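PDB 6E0K: cyclic UMP-AMP synthase from Rhodothermus marinus SG0.5JP17-172, which makes the cyclic dinucleotide 3',3'-cUAMP from UTP and ATP as the second messenger of a CBASS antiphage defence system. Local coordinates for residues S212-C217 / E265-E270; L218-P223 / R251-Q256; K249-C252 / D257-F260. One frame throughout, in Å; residues are numbered along the deposited sequence.

Interaction 1 of 3, residues S212-C217 / E265-E270; sequences SYFLEC and EQWSEE
Phe214 lays its ring over the pyrrole part of the Trp267 indole in an offset stack, with centroids 4.5 Å apart and planes 18° from parallel. In this CD-NTase enzyme the pair joins helix 212-220 to the loop that runs into helix 269-285, and both segments carry ATP-binding residues, Ser212 and Glu265. The overlap is closest along one side of the phenyl ring, where Phe214 CD2 comes 3.4 Å from Trp267 CD1. Each residue also offers its methylene to the other's ring. Trp267 CB sits over the Phe214 face, 3.8 Å from the centroid, while Phe214 CB lies over the six-membered ring of the indole, 3.9 Å from its centre; these two CH-pi contacts flank the stack. Phe214 CG stands beside its backbone N and anti to the carbonyl carbon (chi1 -68°), which carries the ring off the helix toward the loop. On the other side of Trp267 along the chain, Ser268 N-caps helix 269-285 through a bond from Lys271 N to its OG, and the Trp267 side chain packs on Ala272 of that helix. The polar groups of Ser212 and Glu216 turn to other partners: Ser212 OG bonds Arg197, and Glu216 bonds Thr53 and His171. The Phe214 ring reaches on past the indole to the main chain ahead of Trp267, its CZ lying 3.5 Å from Gln266 C, and at its edge, in the ring plane, Glu265 O lies 3.4 Å from Phe214 CE1.

Interaction 2 of 3, residues L218-P223 / R251-Q256; sequences LLYNVP and RCQNGQ
Tyr220 CG is anti to the backbone N (chi1 -178°), which turns one ring face to Gln253; Asn221, one residue on, has chi1 -79° and turns its amide to the main chain of Arg251. The Gln253 side chain runs extended and crosses Tyr220 at about a right angle. Its CG lies over the ring face, 4.0 Å from the Tyr220 centroid, in a CH-pi contact, and Gln253 OE1 comes 3.5 Å from Tyr220 CD1. The amide itself is held by other parts of the fold: Tyr186 bonds OE1, and NE2 bonds the carbonyl of His171. Gln253 belongs to a type I beta turn, Cys252 to Gly255, in the long loop between helices 231-244 and 269-285, so the contact fastens that turn to segment 218-223. Asn254 adds an Asx turn, its OD1 accepting from Gln256 N at 2.7 Å. The Asn221 amide faces both backbone polar atoms of Arg251 but holds them unequally. Asn221 ND2 donates to Arg251 O at 2.8 Å, a nearly straight bond that lies close to the amide plane, and the same nitrogen bonds Cys217 O. On the other arm, Arg251 N reaches Asn221 OD1 only weakly, at 3.3 Å, and a water lies 2.9 Å from that Arg251 N. The Arg251 guanidinium turns away from the helix, forming a salt bridge with Asp258 and donating from NH2 to Gly255 O at 3.1 Å.

Interaction 3 of 3, residues K249-C252 / D257-F260; sequences KFRC and DDLF
Arg251 folds its side chain back over segment 257-260: bent at both chi2 and chi3, each near -80°, it curls round until the Asp257 carbonyl lies over one guanidinium face, toward its rim. Asp258 OD1 meets the edge of the same group, where Arg251 NH1 donates at 2.8 Å in a salt bridge. The bond runs in the guanidinium plane but arrives from above the carboxylate, and the two planes stand 75° apart. Beneath the ion pair Arg251 and Asp258 form an antiparallel, non-hydrogen-bonded pair. Two almost straight bonds flank it, Cys252 N to Asp257 O at 2.8 Å and Leu259 N to Phe250 O at 3.2 Å, closing the loop that holds the turn at 252-255. This loop lies between helices 231-244 and 269-285, with Asp257 near Asn166 of the UTP site. On the apolar side Leu259 has CG anti to its backbone N (chi1 176°), which brings CD2 to the edge of the Phe250 ring and sets CG over the face of Phe260. Phe250 and Phe260 both keep CG beside the backbone N; they lie side by side, pointing the same way, with Phe250 CB 3.9 Å from Phe260 CE2. Leu218 and Trp241 also pack against Phe250. Cys252 SG rests 3.8 Å from Asp257 CB, its other neighbours including Tyr213 and Cys217. A water donates to Asp258 OD1, 2.8 Å away. With a cationic donor and a water on one oxygen, the carboxylate of Asp258 is probably stabilised in its charged form, and the bent arginine is pinned across the backbone bridge.

How the interactions relate
Helix 212-220 ties the set together: interaction 1 uses its first part and interaction 2 its last part, and their centres lie 10 Å apart. Interactions 2 and 3 share Arg251 and Cys252, with centres 7 Å apart; Asn221 CG packs 3.4 Å from Phe250 CG. Interaction 3 meets interaction 1 through a probable hydrogen bond from Trp267 N to Leu259 O, 2.8 Å long. The loop 249-260 is therefore held between the helix and segment 265-270. The nucleotide site borders this group: Ser212 and Glu265 bind ATP, and the Asp257 side chain is about 6 Å from that of Asn166, which binds UTP.

Interaction 1 of 3, residues S212-C217 / E265-E270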
loop_
_atom_site.group_PDB
_atom_site.type_symbol
_atom_site.label_atom_id
_atom_site.label_comp_id
_atom_site.label_asym_id
_atom_site.label_seq_id
_atom_site.Cartn_x
_atom_site.Cartn_y
_atom_site.Cartn_z
ATOM N N SER A 212 2.020 -8.051 0.614
ATOM C CA SER A 212 0.717 -7.556 0.175
ATOM C C SER A 212 0.836 -6.443 -0.859
ATOM O O SER A 212 0.158 -6.461 -1.893
ATOM C CB SER A 212 -0.088 -7.061 1.375
ATOM O OG SER A 212 -0.461 -8.154 2.205
ATOM N N TYR A 213 1.677 -5.453 -0.594
ATOM C CA TYR A 213 1.767 -4.337 -1.526
ATOM C C TYR A 213 2.260 -4.800 -2.894
ATOM O O TYR A 213 1.703 -4.416 -3.930
ATOM C CB TYR A 213 2.675 -3.256 -0.942
ATOM C CG TYR A 213 2.994 -2.135 -1.899
ATOM C CD1 TYR A 213 2.067 -1.130 -2.144
ATOM C CD2 TYR A 213 4.221 -2.076 -2.544
ATOM C CE1 TYR A 213 2.357 -0.084 -3.000
ATOM C CE2 TYR A 213 4.523 -1.033 -3.420
ATOM C CZ TYR A 213 3.573 -0.044 -3.643
ATOM O OH TYR A 213 3.853 1.004 -4.501
ATOM N N PHE A 214 3.306 -5.637 -2.917
ATOM C CA PHE A 214 3.826 -6.143 -4.187
ATOM C C PHE A 214 2.790 -6.990 -4.913
ATOM O O PHE A 214 2.699 -6.960 -6.149
ATOM C CB PHE A 214 5.094 -6.964 -3.950
ATOM C CG PHE A 214 6.274 -6.165 -3.476
ATOM C CD1 PHE A 214 6.411 -4.827 -3.805
ATOM C CD2 PHE A 214 7.253 -6.769 -2.699
ATOM C CE1 PHE A 214 7.511 -4.101 -3.370
ATOM C CE2 PHE A 214 8.349 -6.055 -2.253
ATOM C CZ PHE A 214 8.479 -4.717 -2.593
ATOM N N LEU A 215 1.989 -7.750 -4.160
ATOM C CA LEU A 215 0.970 -8.584 -4.792
ATOM C C LEU A 215 -0.114 -7.723 -5.428
ATOM O O LEU A 215 -0.559 -8.012 -6.545
ATOM C CB LEU A 215 0.373 -9.553 -3.765
ATOM C CG LEU A 215 -0.743 -10.457 -4.273
ATOM C CD1 LEU A 215 -0.268 -11.288 -5.447
ATOM C CD2 LEU A 215 -1.233 -11.335 -3.126
ATOM N N GLU A 216 -0.535 -6.648 -4.745
ATOM C CA GLU A 216 -1.496 -5.717 -5.341
ATOM C C GLU A 216 -0.945 -5.119 -6.623
ATOM O O GLU A 216 -1.638 -5.060 -7.647
ATOM C CB GLU A 216 -1.859 -4.599 -4.354
ATOM C CG GLU A 216 -2.702 -5.082 -3.194
ATOM C CD GLU A 216 -3.349 -3.963 -2.376
ATOM O OE1 GLU A 216 -3.422 -2.778 -2.811
ATOM O OE2 GLU A 216 -3.773 -4.287 -1.256
ATOM N N CYS A 217 0.313 -4.672 -6.587
ATOM C CA CYS A 217 0.921 -4.094 -7.780
ATOM C C CYS A 217 1.014 -5.115 -8.907
ATOM O O CYS A 217 0.788 -4.778 -10.074
ATOM C CB CYS A 217 2.310 -3.535 -7.453
ATOM S SG CYS A 217 2.291 -2.072 -6.379
ATOM N N GLU A 265 12.750 -1.334 -1.954
ATOM C CA GLU A 265 11.426 -0.794 -2.247
ATOM C C GLU A 265 10.743 -1.527 -3.399
ATOM O O GLU A 265 9.534 -1.367 -3.602
ATOM C CB GLU A 265 11.538 0.699 -2.578
ATOM C CG GLU A 265 12.007 1.593 -1.423
ATOM C CD GLU A 265 13.465 1.371 -1.033
ATOM O OE1 GLU A 265 14.279 1.015 -1.913
ATOM O OE2 GLU A 265 13.792 1.546 0.161
ATOM N N GLN A 266 11.488 -2.312 -4.164
ATOM C CA GLN A 266 10.970 -3.022 -5.317
ATOM C C GLN A 266 10.990 -4.521 -5.060
ATOM O O GLN A 266 11.715 -5.017 -4.191
ATOM C CB GLN A 266 11.798 -2.687 -6.560
ATOM C CG GLN A 266 11.853 -1.194 -6.807
ATOM C CD GLN A 266 12.896 -0.817 -7.813
ATOM O OE1 GLN A 266 14.080 -1.099 -7.633
ATOM N NE2 GLN A 266 12.466 -0.180 -8.893
ATOM N N TRP A 267 10.190 -5.232 -5.838
ATOM C CA TRP A 267 10.144 -6.683 -5.784
ATOM C C TRP A 267 11.185 -7.233 -6.755
ATOM O O TRP A 267 12.002 -6.494 -7.309
ATOM C CB TRP A 267 8.737 -7.172 -6.112
ATOM C CG TRP A 267 8.344 -8.461 -5.442
ATOM C CD1 TRP A 267 8.984 -9.079 -4.409
ATOM C CD2 TRP A 267 7.200 -9.267 -5.750
ATOM N NE1 TRP A 267 8.311 -10.229 -4.057
ATOM C CE2 TRP A 267 7.213 -10.365 -4.866
ATOM C CE3 TRP A 267 6.163 -9.164 -6.691
ATOM C CZ2 TRP A 267 6.225 -11.361 -4.892
ATOM C CZ3 TRP A 267 5.180 -10.143 -6.715
ATOM C CH2 TRP A 267 5.223 -11.234 -5.819
ATOM N N SER A 268 11.177 -8.540 -6.976
ATOM C CA SER A 268 12.022 -9.133 -7.996
ATOM C C SER A 268 11.173 -10.049 -8.860
ATOM O O SER A 268 10.197 -10.644 -8.392
ATOM C CB SER A 268 13.209 -9.892 -7.388
ATOM O OG SER A 268 12.834 -11.172 -6.908
ATOM N N GLU A 269 11.520 -10.111 -10.147
ATOM C CA GLU A 269 10.795 -10.996 -11.051
ATOM C C GLU A 269 10.870 -12.436 -10.573
ATOM O O GLU A 269 9.899 -13.190 -10.695
ATOM C CB GLU A 269 11.352 -10.896 -12.468
ATOM C CG GLU A 269 11.121 -9.554 -13.131
ATOM C CD GLU A 269 11.498 -9.592 -14.587
ATOM O OE1 GLU A 269 11.211 -10.622 -15.235
ATOM O OE2 GLU A 269 12.102 -8.612 -15.076
ATOM N N GLU A 270 12.009 -12.836 -10.012
ATOM C CA GLU A 270 12.132 -14.213 -9.554
ATOM C C GLU A 270 11.180 -14.502 -8.401
ATOM O O GLU A 270 10.602 -15.595 -8.326
ATOM C CB GLU A 270 13.576 -14.511 -9.157
ATOM C CG GLU A 270 13.835 -15.985 -8.961
ATOM C CD GLU A 270 13.741 -16.791 -10.258
ATOM O OE1 GLU A 270 13.712 -16.187 -11.364
ATOM O OE2 GLU A 270 13.687 -18.033 -10.172
#

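Interaction 2 of 3, residues L218-P223 / R251-Q256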
loop_
_atom_site.group_PDB
_atom_site.type_symbol
_atom_site.label_atom_id
_atom_site.label_comp_id
_atom_site.label_asym_id
_atom_site.label_seq_id
_atom_site.Cartn_x
_atom_site.Cartn_y
_atom_site.Cartn_z
ATOM N N LEU A 218 1.353 -6.367 -8.581
ATOM C CA LEU A 218 1.436 -7.399 -9.608
ATOM C C LEU A 218 0.089 -7.581 -10.293
ATOM O O LEU A 218 -0.006 -7.589 -11.527
ATOM C CB LEU A 218 1.909 -8.716 -8.986
ATOM C CG LEU A 218 2.112 -9.876 -9.961
ATOM C CD1 LEU A 218 3.406 -9.662 -10.756
ATOM C CD2 LEU A 218 2.143 -11.215 -9.222
ATOM N N LEU A 219 -0.975 -7.685 -9.493
ATOM C CA LEU A 219 -2.307 -7.891 -10.054
ATOM C C LEU A 219 -2.820 -6.661 -10.791
ATOM O O LEU A 219 -3.612 -6.793 -11.740
ATOM C CB LEU A 219 -3.266 -8.285 -8.927
ATOM C CG LEU A 219 -2.909 -9.645 -8.313
ATOM C CD1 LEU A 219 -3.695 -9.891 -7.018
ATOM C CD2 LEU A 219 -3.128 -10.799 -9.299
ATOM N N TYR A 220 -2.385 -5.468 -10.384
ATOM C CA TYR A 220 -2.805 -4.257 -11.078
ATOM C C TYR A 220 -2.416 -4.292 -12.550
ATOM O O TYR A 220 -3.116 -3.719 -13.397
ATOM C CB TYR A 220 -2.196 -3.030 -10.398
ATOM C CG TYR A 220 -2.637 -1.750 -11.050
ATOM C CD1 TYR A 220 -3.890 -1.219 -10.789
ATOM C CD2 TYR A 220 -1.807 -1.088 -11.938
ATOM C CE1 TYR A 220 -4.307 -0.055 -11.393
ATOM C CE2 TYR A 220 -2.221 0.081 -12.550
ATOM C CZ TYR A 220 -3.462 0.586 -12.270
ATOM O OH TYR A 220 -3.881 1.750 -12.877
ATOM N N ASN A 221 -1.322 -4.975 -12.874
ATOM C CA ASN A 221 -0.834 -5.021 -14.246
ATOM C C ASN A 221 -1.575 -6.011 -15.133
ATOM O O ASN A 221 -1.341 -6.017 -16.353
ATOM C CB ASN A 221 0.654 -5.352 -14.233
ATOM C CG ASN A 221 1.495 -4.154 -13.895
ATOM O OD1 ASN A 221 1.867 -3.403 -14.787
ATOM N ND2 ASN A 221 1.767 -3.936 -12.608
ATOM N N VAL A 222 -2.467 -6.809 -14.565
ATOM C CA VAL A 222 -3.180 -7.838 -15.324
ATOM C C VAL A 222 -4.346 -7.187 -16.062
ATOM O O VAL A 222 -5.063 -6.371 -15.461
ATOM C CB VAL A 222 -3.675 -8.927 -14.380
ATOM C CG1 VAL A 222 -4.469 -9.991 -15.136
ATOM C CG2 VAL A 222 -2.510 -9.564 -13.633
ATOM N N PRO A 223 -4.578 -7.515 -17.340
ATOM C CA PRO A 223 -5.692 -6.898 -18.075
ATOM C C PRO A 223 -7.023 -7.099 -17.368
ATOM O O PRO A 223 -7.260 -8.126 -16.731
ATOM C CB PRO A 223 -5.670 -7.620 -19.428
ATOM C CG PRO A 223 -4.245 -8.064 -19.594
ATOM C CD PRO A 223 -3.794 -8.430 -18.197
ATOM N N ARG A 251 4.518 -1.661 -13.729
ATOM C CA ARG A 251 4.527 -0.451 -12.931
ATOM C C ARG A 251 3.703 -0.700 -11.682
ATOM O O ARG A 251 2.773 -1.509 -11.685
ATOM C CB ARG A 251 3.951 0.724 -13.722
ATOM C CG ARG A 251 4.687 0.986 -15.017
ATOM C CD ARG A 251 5.947 1.757 -14.742
ATOM N NE ARG A 251 5.641 3.159 -14.490
ATOM C CZ ARG A 251 6.525 4.056 -14.066
ATOM N NH1 ARG A 251 7.783 3.699 -13.829
ATOM N NH2 ARG A 251 6.144 5.314 -13.873
ATOM N N CYS A 252 4.060 -0.013 -10.606
ATOM C CA CYS A 252 3.251 -0.079 -9.405
ATOM C C CYS A 252 1.873 0.518 -9.658
ATOM O O CYS A 252 1.657 1.271 -10.611
ATOM C CB CYS A 252 3.945 0.652 -8.259
ATOM S SG CYS A 252 5.393 -0.275 -7.665
ATOM N N GLN A 253 0.935 0.165 -8.779
ATOM C CA GLN A 253 -0.432 0.657 -8.906
ATOM C C GLN A 253 -0.495 2.180 -8.860
ATOM O O GLN A 253 -1.409 2.776 -9.443
ATOM C CB GLN A 253 -1.298 0.032 -7.810
ATOM C CG GLN A 253 -2.777 0.406 -7.851
ATOM C CD GLN A 253 -3.612 -0.549 -7.015
ATOM O OE1 GLN A 253 -3.661 -1.743 -7.309
ATOM N NE2 GLN A 253 -4.269 -0.038 -5.994
ATOM N N ASN A 254 0.460 2.834 -8.186
ATOM C CA ASN A 254 0.455 4.297 -8.159
ATOM C C ASN A 254 0.813 4.928 -9.501
ATOM O O ASN A 254 0.691 6.148 -9.633
ATOM C CB ASN A 254 1.384 4.849 -7.059
ATOM C CG ASN A 254 2.860 4.470 -7.246
ATOM O OD1 ASN A 254 3.346 4.302 -8.358
ATOM N ND2 ASN A 254 3.574 4.365 -6.136
ATOM N N GLY A 255 1.247 4.138 -10.485
ATOM C CA GLY A 255 1.604 4.651 -11.792
ATOM C C GLY A 255 2.931 5.376 -11.863
ATOM O O GLY A 255 3.282 5.894 -12.937
ATOM N N GLN A 256 3.686 5.429 -10.765
ATOM C CA GLN A 256 4.927 6.198 -10.712
ATOM C C GLN A 256 6.180 5.341 -10.649
ATOM O O GLN A 256 7.193 5.693 -11.261
ATOM C CB GLN A 256 4.930 7.135 -9.499
ATOM C CG GLN A 256 3.709 8.006 -9.355
ATOM C CD GLN A 256 3.312 8.680 -10.644
ATOM O OE1 GLN A 256 4.115 9.364 -11.290
ATOM N NE2 GLN A 256 2.062 8.477 -11.039
HETATM O O HOH W 1 2.344 -1.126 -15.551
#

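Interaction 3 of 3, residues K249-C252 / D257-F260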
loop_
_atom_site.group_PDB
_atom_site.type_symbol
_atom_site.label_atom_id
_atom_site.label_comp_id
_atom_site.label_asym_id
_atom_site.label_seq_id
_atom_site.Cartn_x
_atom_site.Cartn_y
_atom_site.Cartn_z
ATOM N N LYS A 249 8.584 -4.589 -17.313
ATOM C CA LYS A 249 8.116 -3.209 -17.353
ATOM C C LYS A 249 6.869 -2.976 -16.507
ATOM O O LYS A 249 6.208 -1.946 -16.677
ATOM C CB LYS A 249 7.838 -2.766 -18.792
ATOM C CG LYS A 249 9.003 -2.893 -19.767
ATOM C CD LYS A 249 8.654 -2.217 -21.093
ATOM C CE LYS A 249 9.755 -2.382 -22.127
ATOM N NZ LYS A 249 9.656 -1.357 -23.211
ATOM N N PHE A 250 6.531 -3.895 -15.602
ATOM C CA PHE A 250 5.374 -3.670 -14.738
ATOM C C PHE A 250 5.586 -2.425 -13.891
ATOM O O PHE A 250 6.686 -2.165 -13.393
ATOM C CB PHE A 250 5.110 -4.863 -13.814
ATOM C CG PHE A 250 4.338 -5.991 -14.457
ATOM C CD1 PHE A 250 4.237 -6.100 -15.837
ATOM C CD2 PHE A 250 3.705 -6.937 -13.664
ATOM C CE1 PHE A 250 3.536 -7.154 -16.414
ATOM C CE2 PHE A 250 3.001 -7.981 -14.227
ATOM C CZ PHE A 250 2.912 -8.090 -15.604
ATOM N N ARG A 251 4.518 -1.661 -13.729
ATOM C CA ARG A 251 4.527 -0.451 -12.931
ATOM C C ARG A 251 3.703 -0.700 -11.682
ATOM O O ARG A 251 2.773 -1.509 -11.685
ATOM C CB ARG A 251 3.951 0.724 -13.722
ATOM C CG ARG A 251 4.687 0.986 -15.017
ATOM C CD ARG A 251 5.947 1.757 -14.742
ATOM N NE ARG A 251 5.641 3.159 -14.490
ATOM C CZ ARG A 251 6.525 4.056 -14.066
ATOM N NH1 ARG A 251 7.783 3.699 -13.829
ATOM N NH2 ARG A 251 6.144 5.314 -13.873
ATOM N N CYS A 252 4.060 -0.013 -10.606
ATOM C CA CYS A 252 3.251 -0.079 -9.405
ATOM C C CYS A 252 1.873 0.518 -9.658
ATOM O O CYS A 252 1.657 1.271 -10.611
ATOM C CB CYS A 252 3.945 0.652 -8.259
ATOM S SG CYS A 252 5.393 -0.275 -7.665
ATOM N N ASP A 257 6.146 4.256 -9.888
ATOM C CA ASP A 257 7.309 3.438 -9.578
ATOM C C ASP A 257 7.333 2.179 -10.433
ATOM O O ASP A 257 6.291 1.674 -10.859
ATOM C CB ASP A 257 7.310 3.002 -8.109
ATOM C CG ASP A 257 7.222 4.164 -7.131
ATOM O OD1 ASP A 257 7.821 5.230 -7.384
ATOM O OD2 ASP A 257 6.561 3.977 -6.085
ATOM N N ASP A 258 8.541 1.662 -10.654
ATOM C CA ASP A 258 8.694 0.322 -11.200
ATOM C C ASP A 258 8.475 -0.714 -10.109
ATOM O O ASP A 258 8.941 -0.554 -8.977
ATOM C CB ASP A 258 10.080 0.121 -11.803
ATOM C CG ASP A 258 10.262 0.857 -13.105
ATOM O OD1 ASP A 258 9.252 1.292 -13.696
ATOM O OD2 ASP A 258 11.421 0.978 -13.546
ATOM N N LEU A 259 7.788 -1.797 -10.465
ATOM C CA LEU A 259 7.548 -2.851 -9.491
ATOM C C LEU A 259 8.810 -3.667 -9.234
ATOM O O LEU A 259 9.047 -4.111 -8.104
ATOM C CB LEU A 259 6.409 -3.757 -9.965
ATOM C CG LEU A 259 6.102 -4.977 -9.089
ATOM C CD1 LEU A 259 5.850 -4.546 -7.645
ATOM C CD2 LEU A 259 4.901 -5.698 -9.643
ATOM N N PHE A 260 9.630 -3.875 -10.260
ATOM C CA PHE A 260 10.783 -4.761 -10.179
ATOM C C PHE A 260 12.086 -3.986 -10.313
ATOM O O PHE A 260 12.215 -3.107 -11.172
ATOM C CB PHE A 260 10.708 -5.843 -11.256
ATOM C CG PHE A 260 9.503 -6.712 -11.129
ATOM C CD1 PHE A 260 9.358 -7.536 -10.027
ATOM C CD2 PHE A 260 8.499 -6.695 -12.089
ATOM C CE1 PHE A 260 8.246 -8.320 -9.884
ATOM C CE2 PHE A 260 7.378 -7.487 -11.950
ATOM C CZ PHE A 260 7.254 -8.305 -10.843
HETATM O O HOH W 2 8.597 0.552 -16.351
HETATM O O HOH W 3 9.166 -3.155 -13.030
#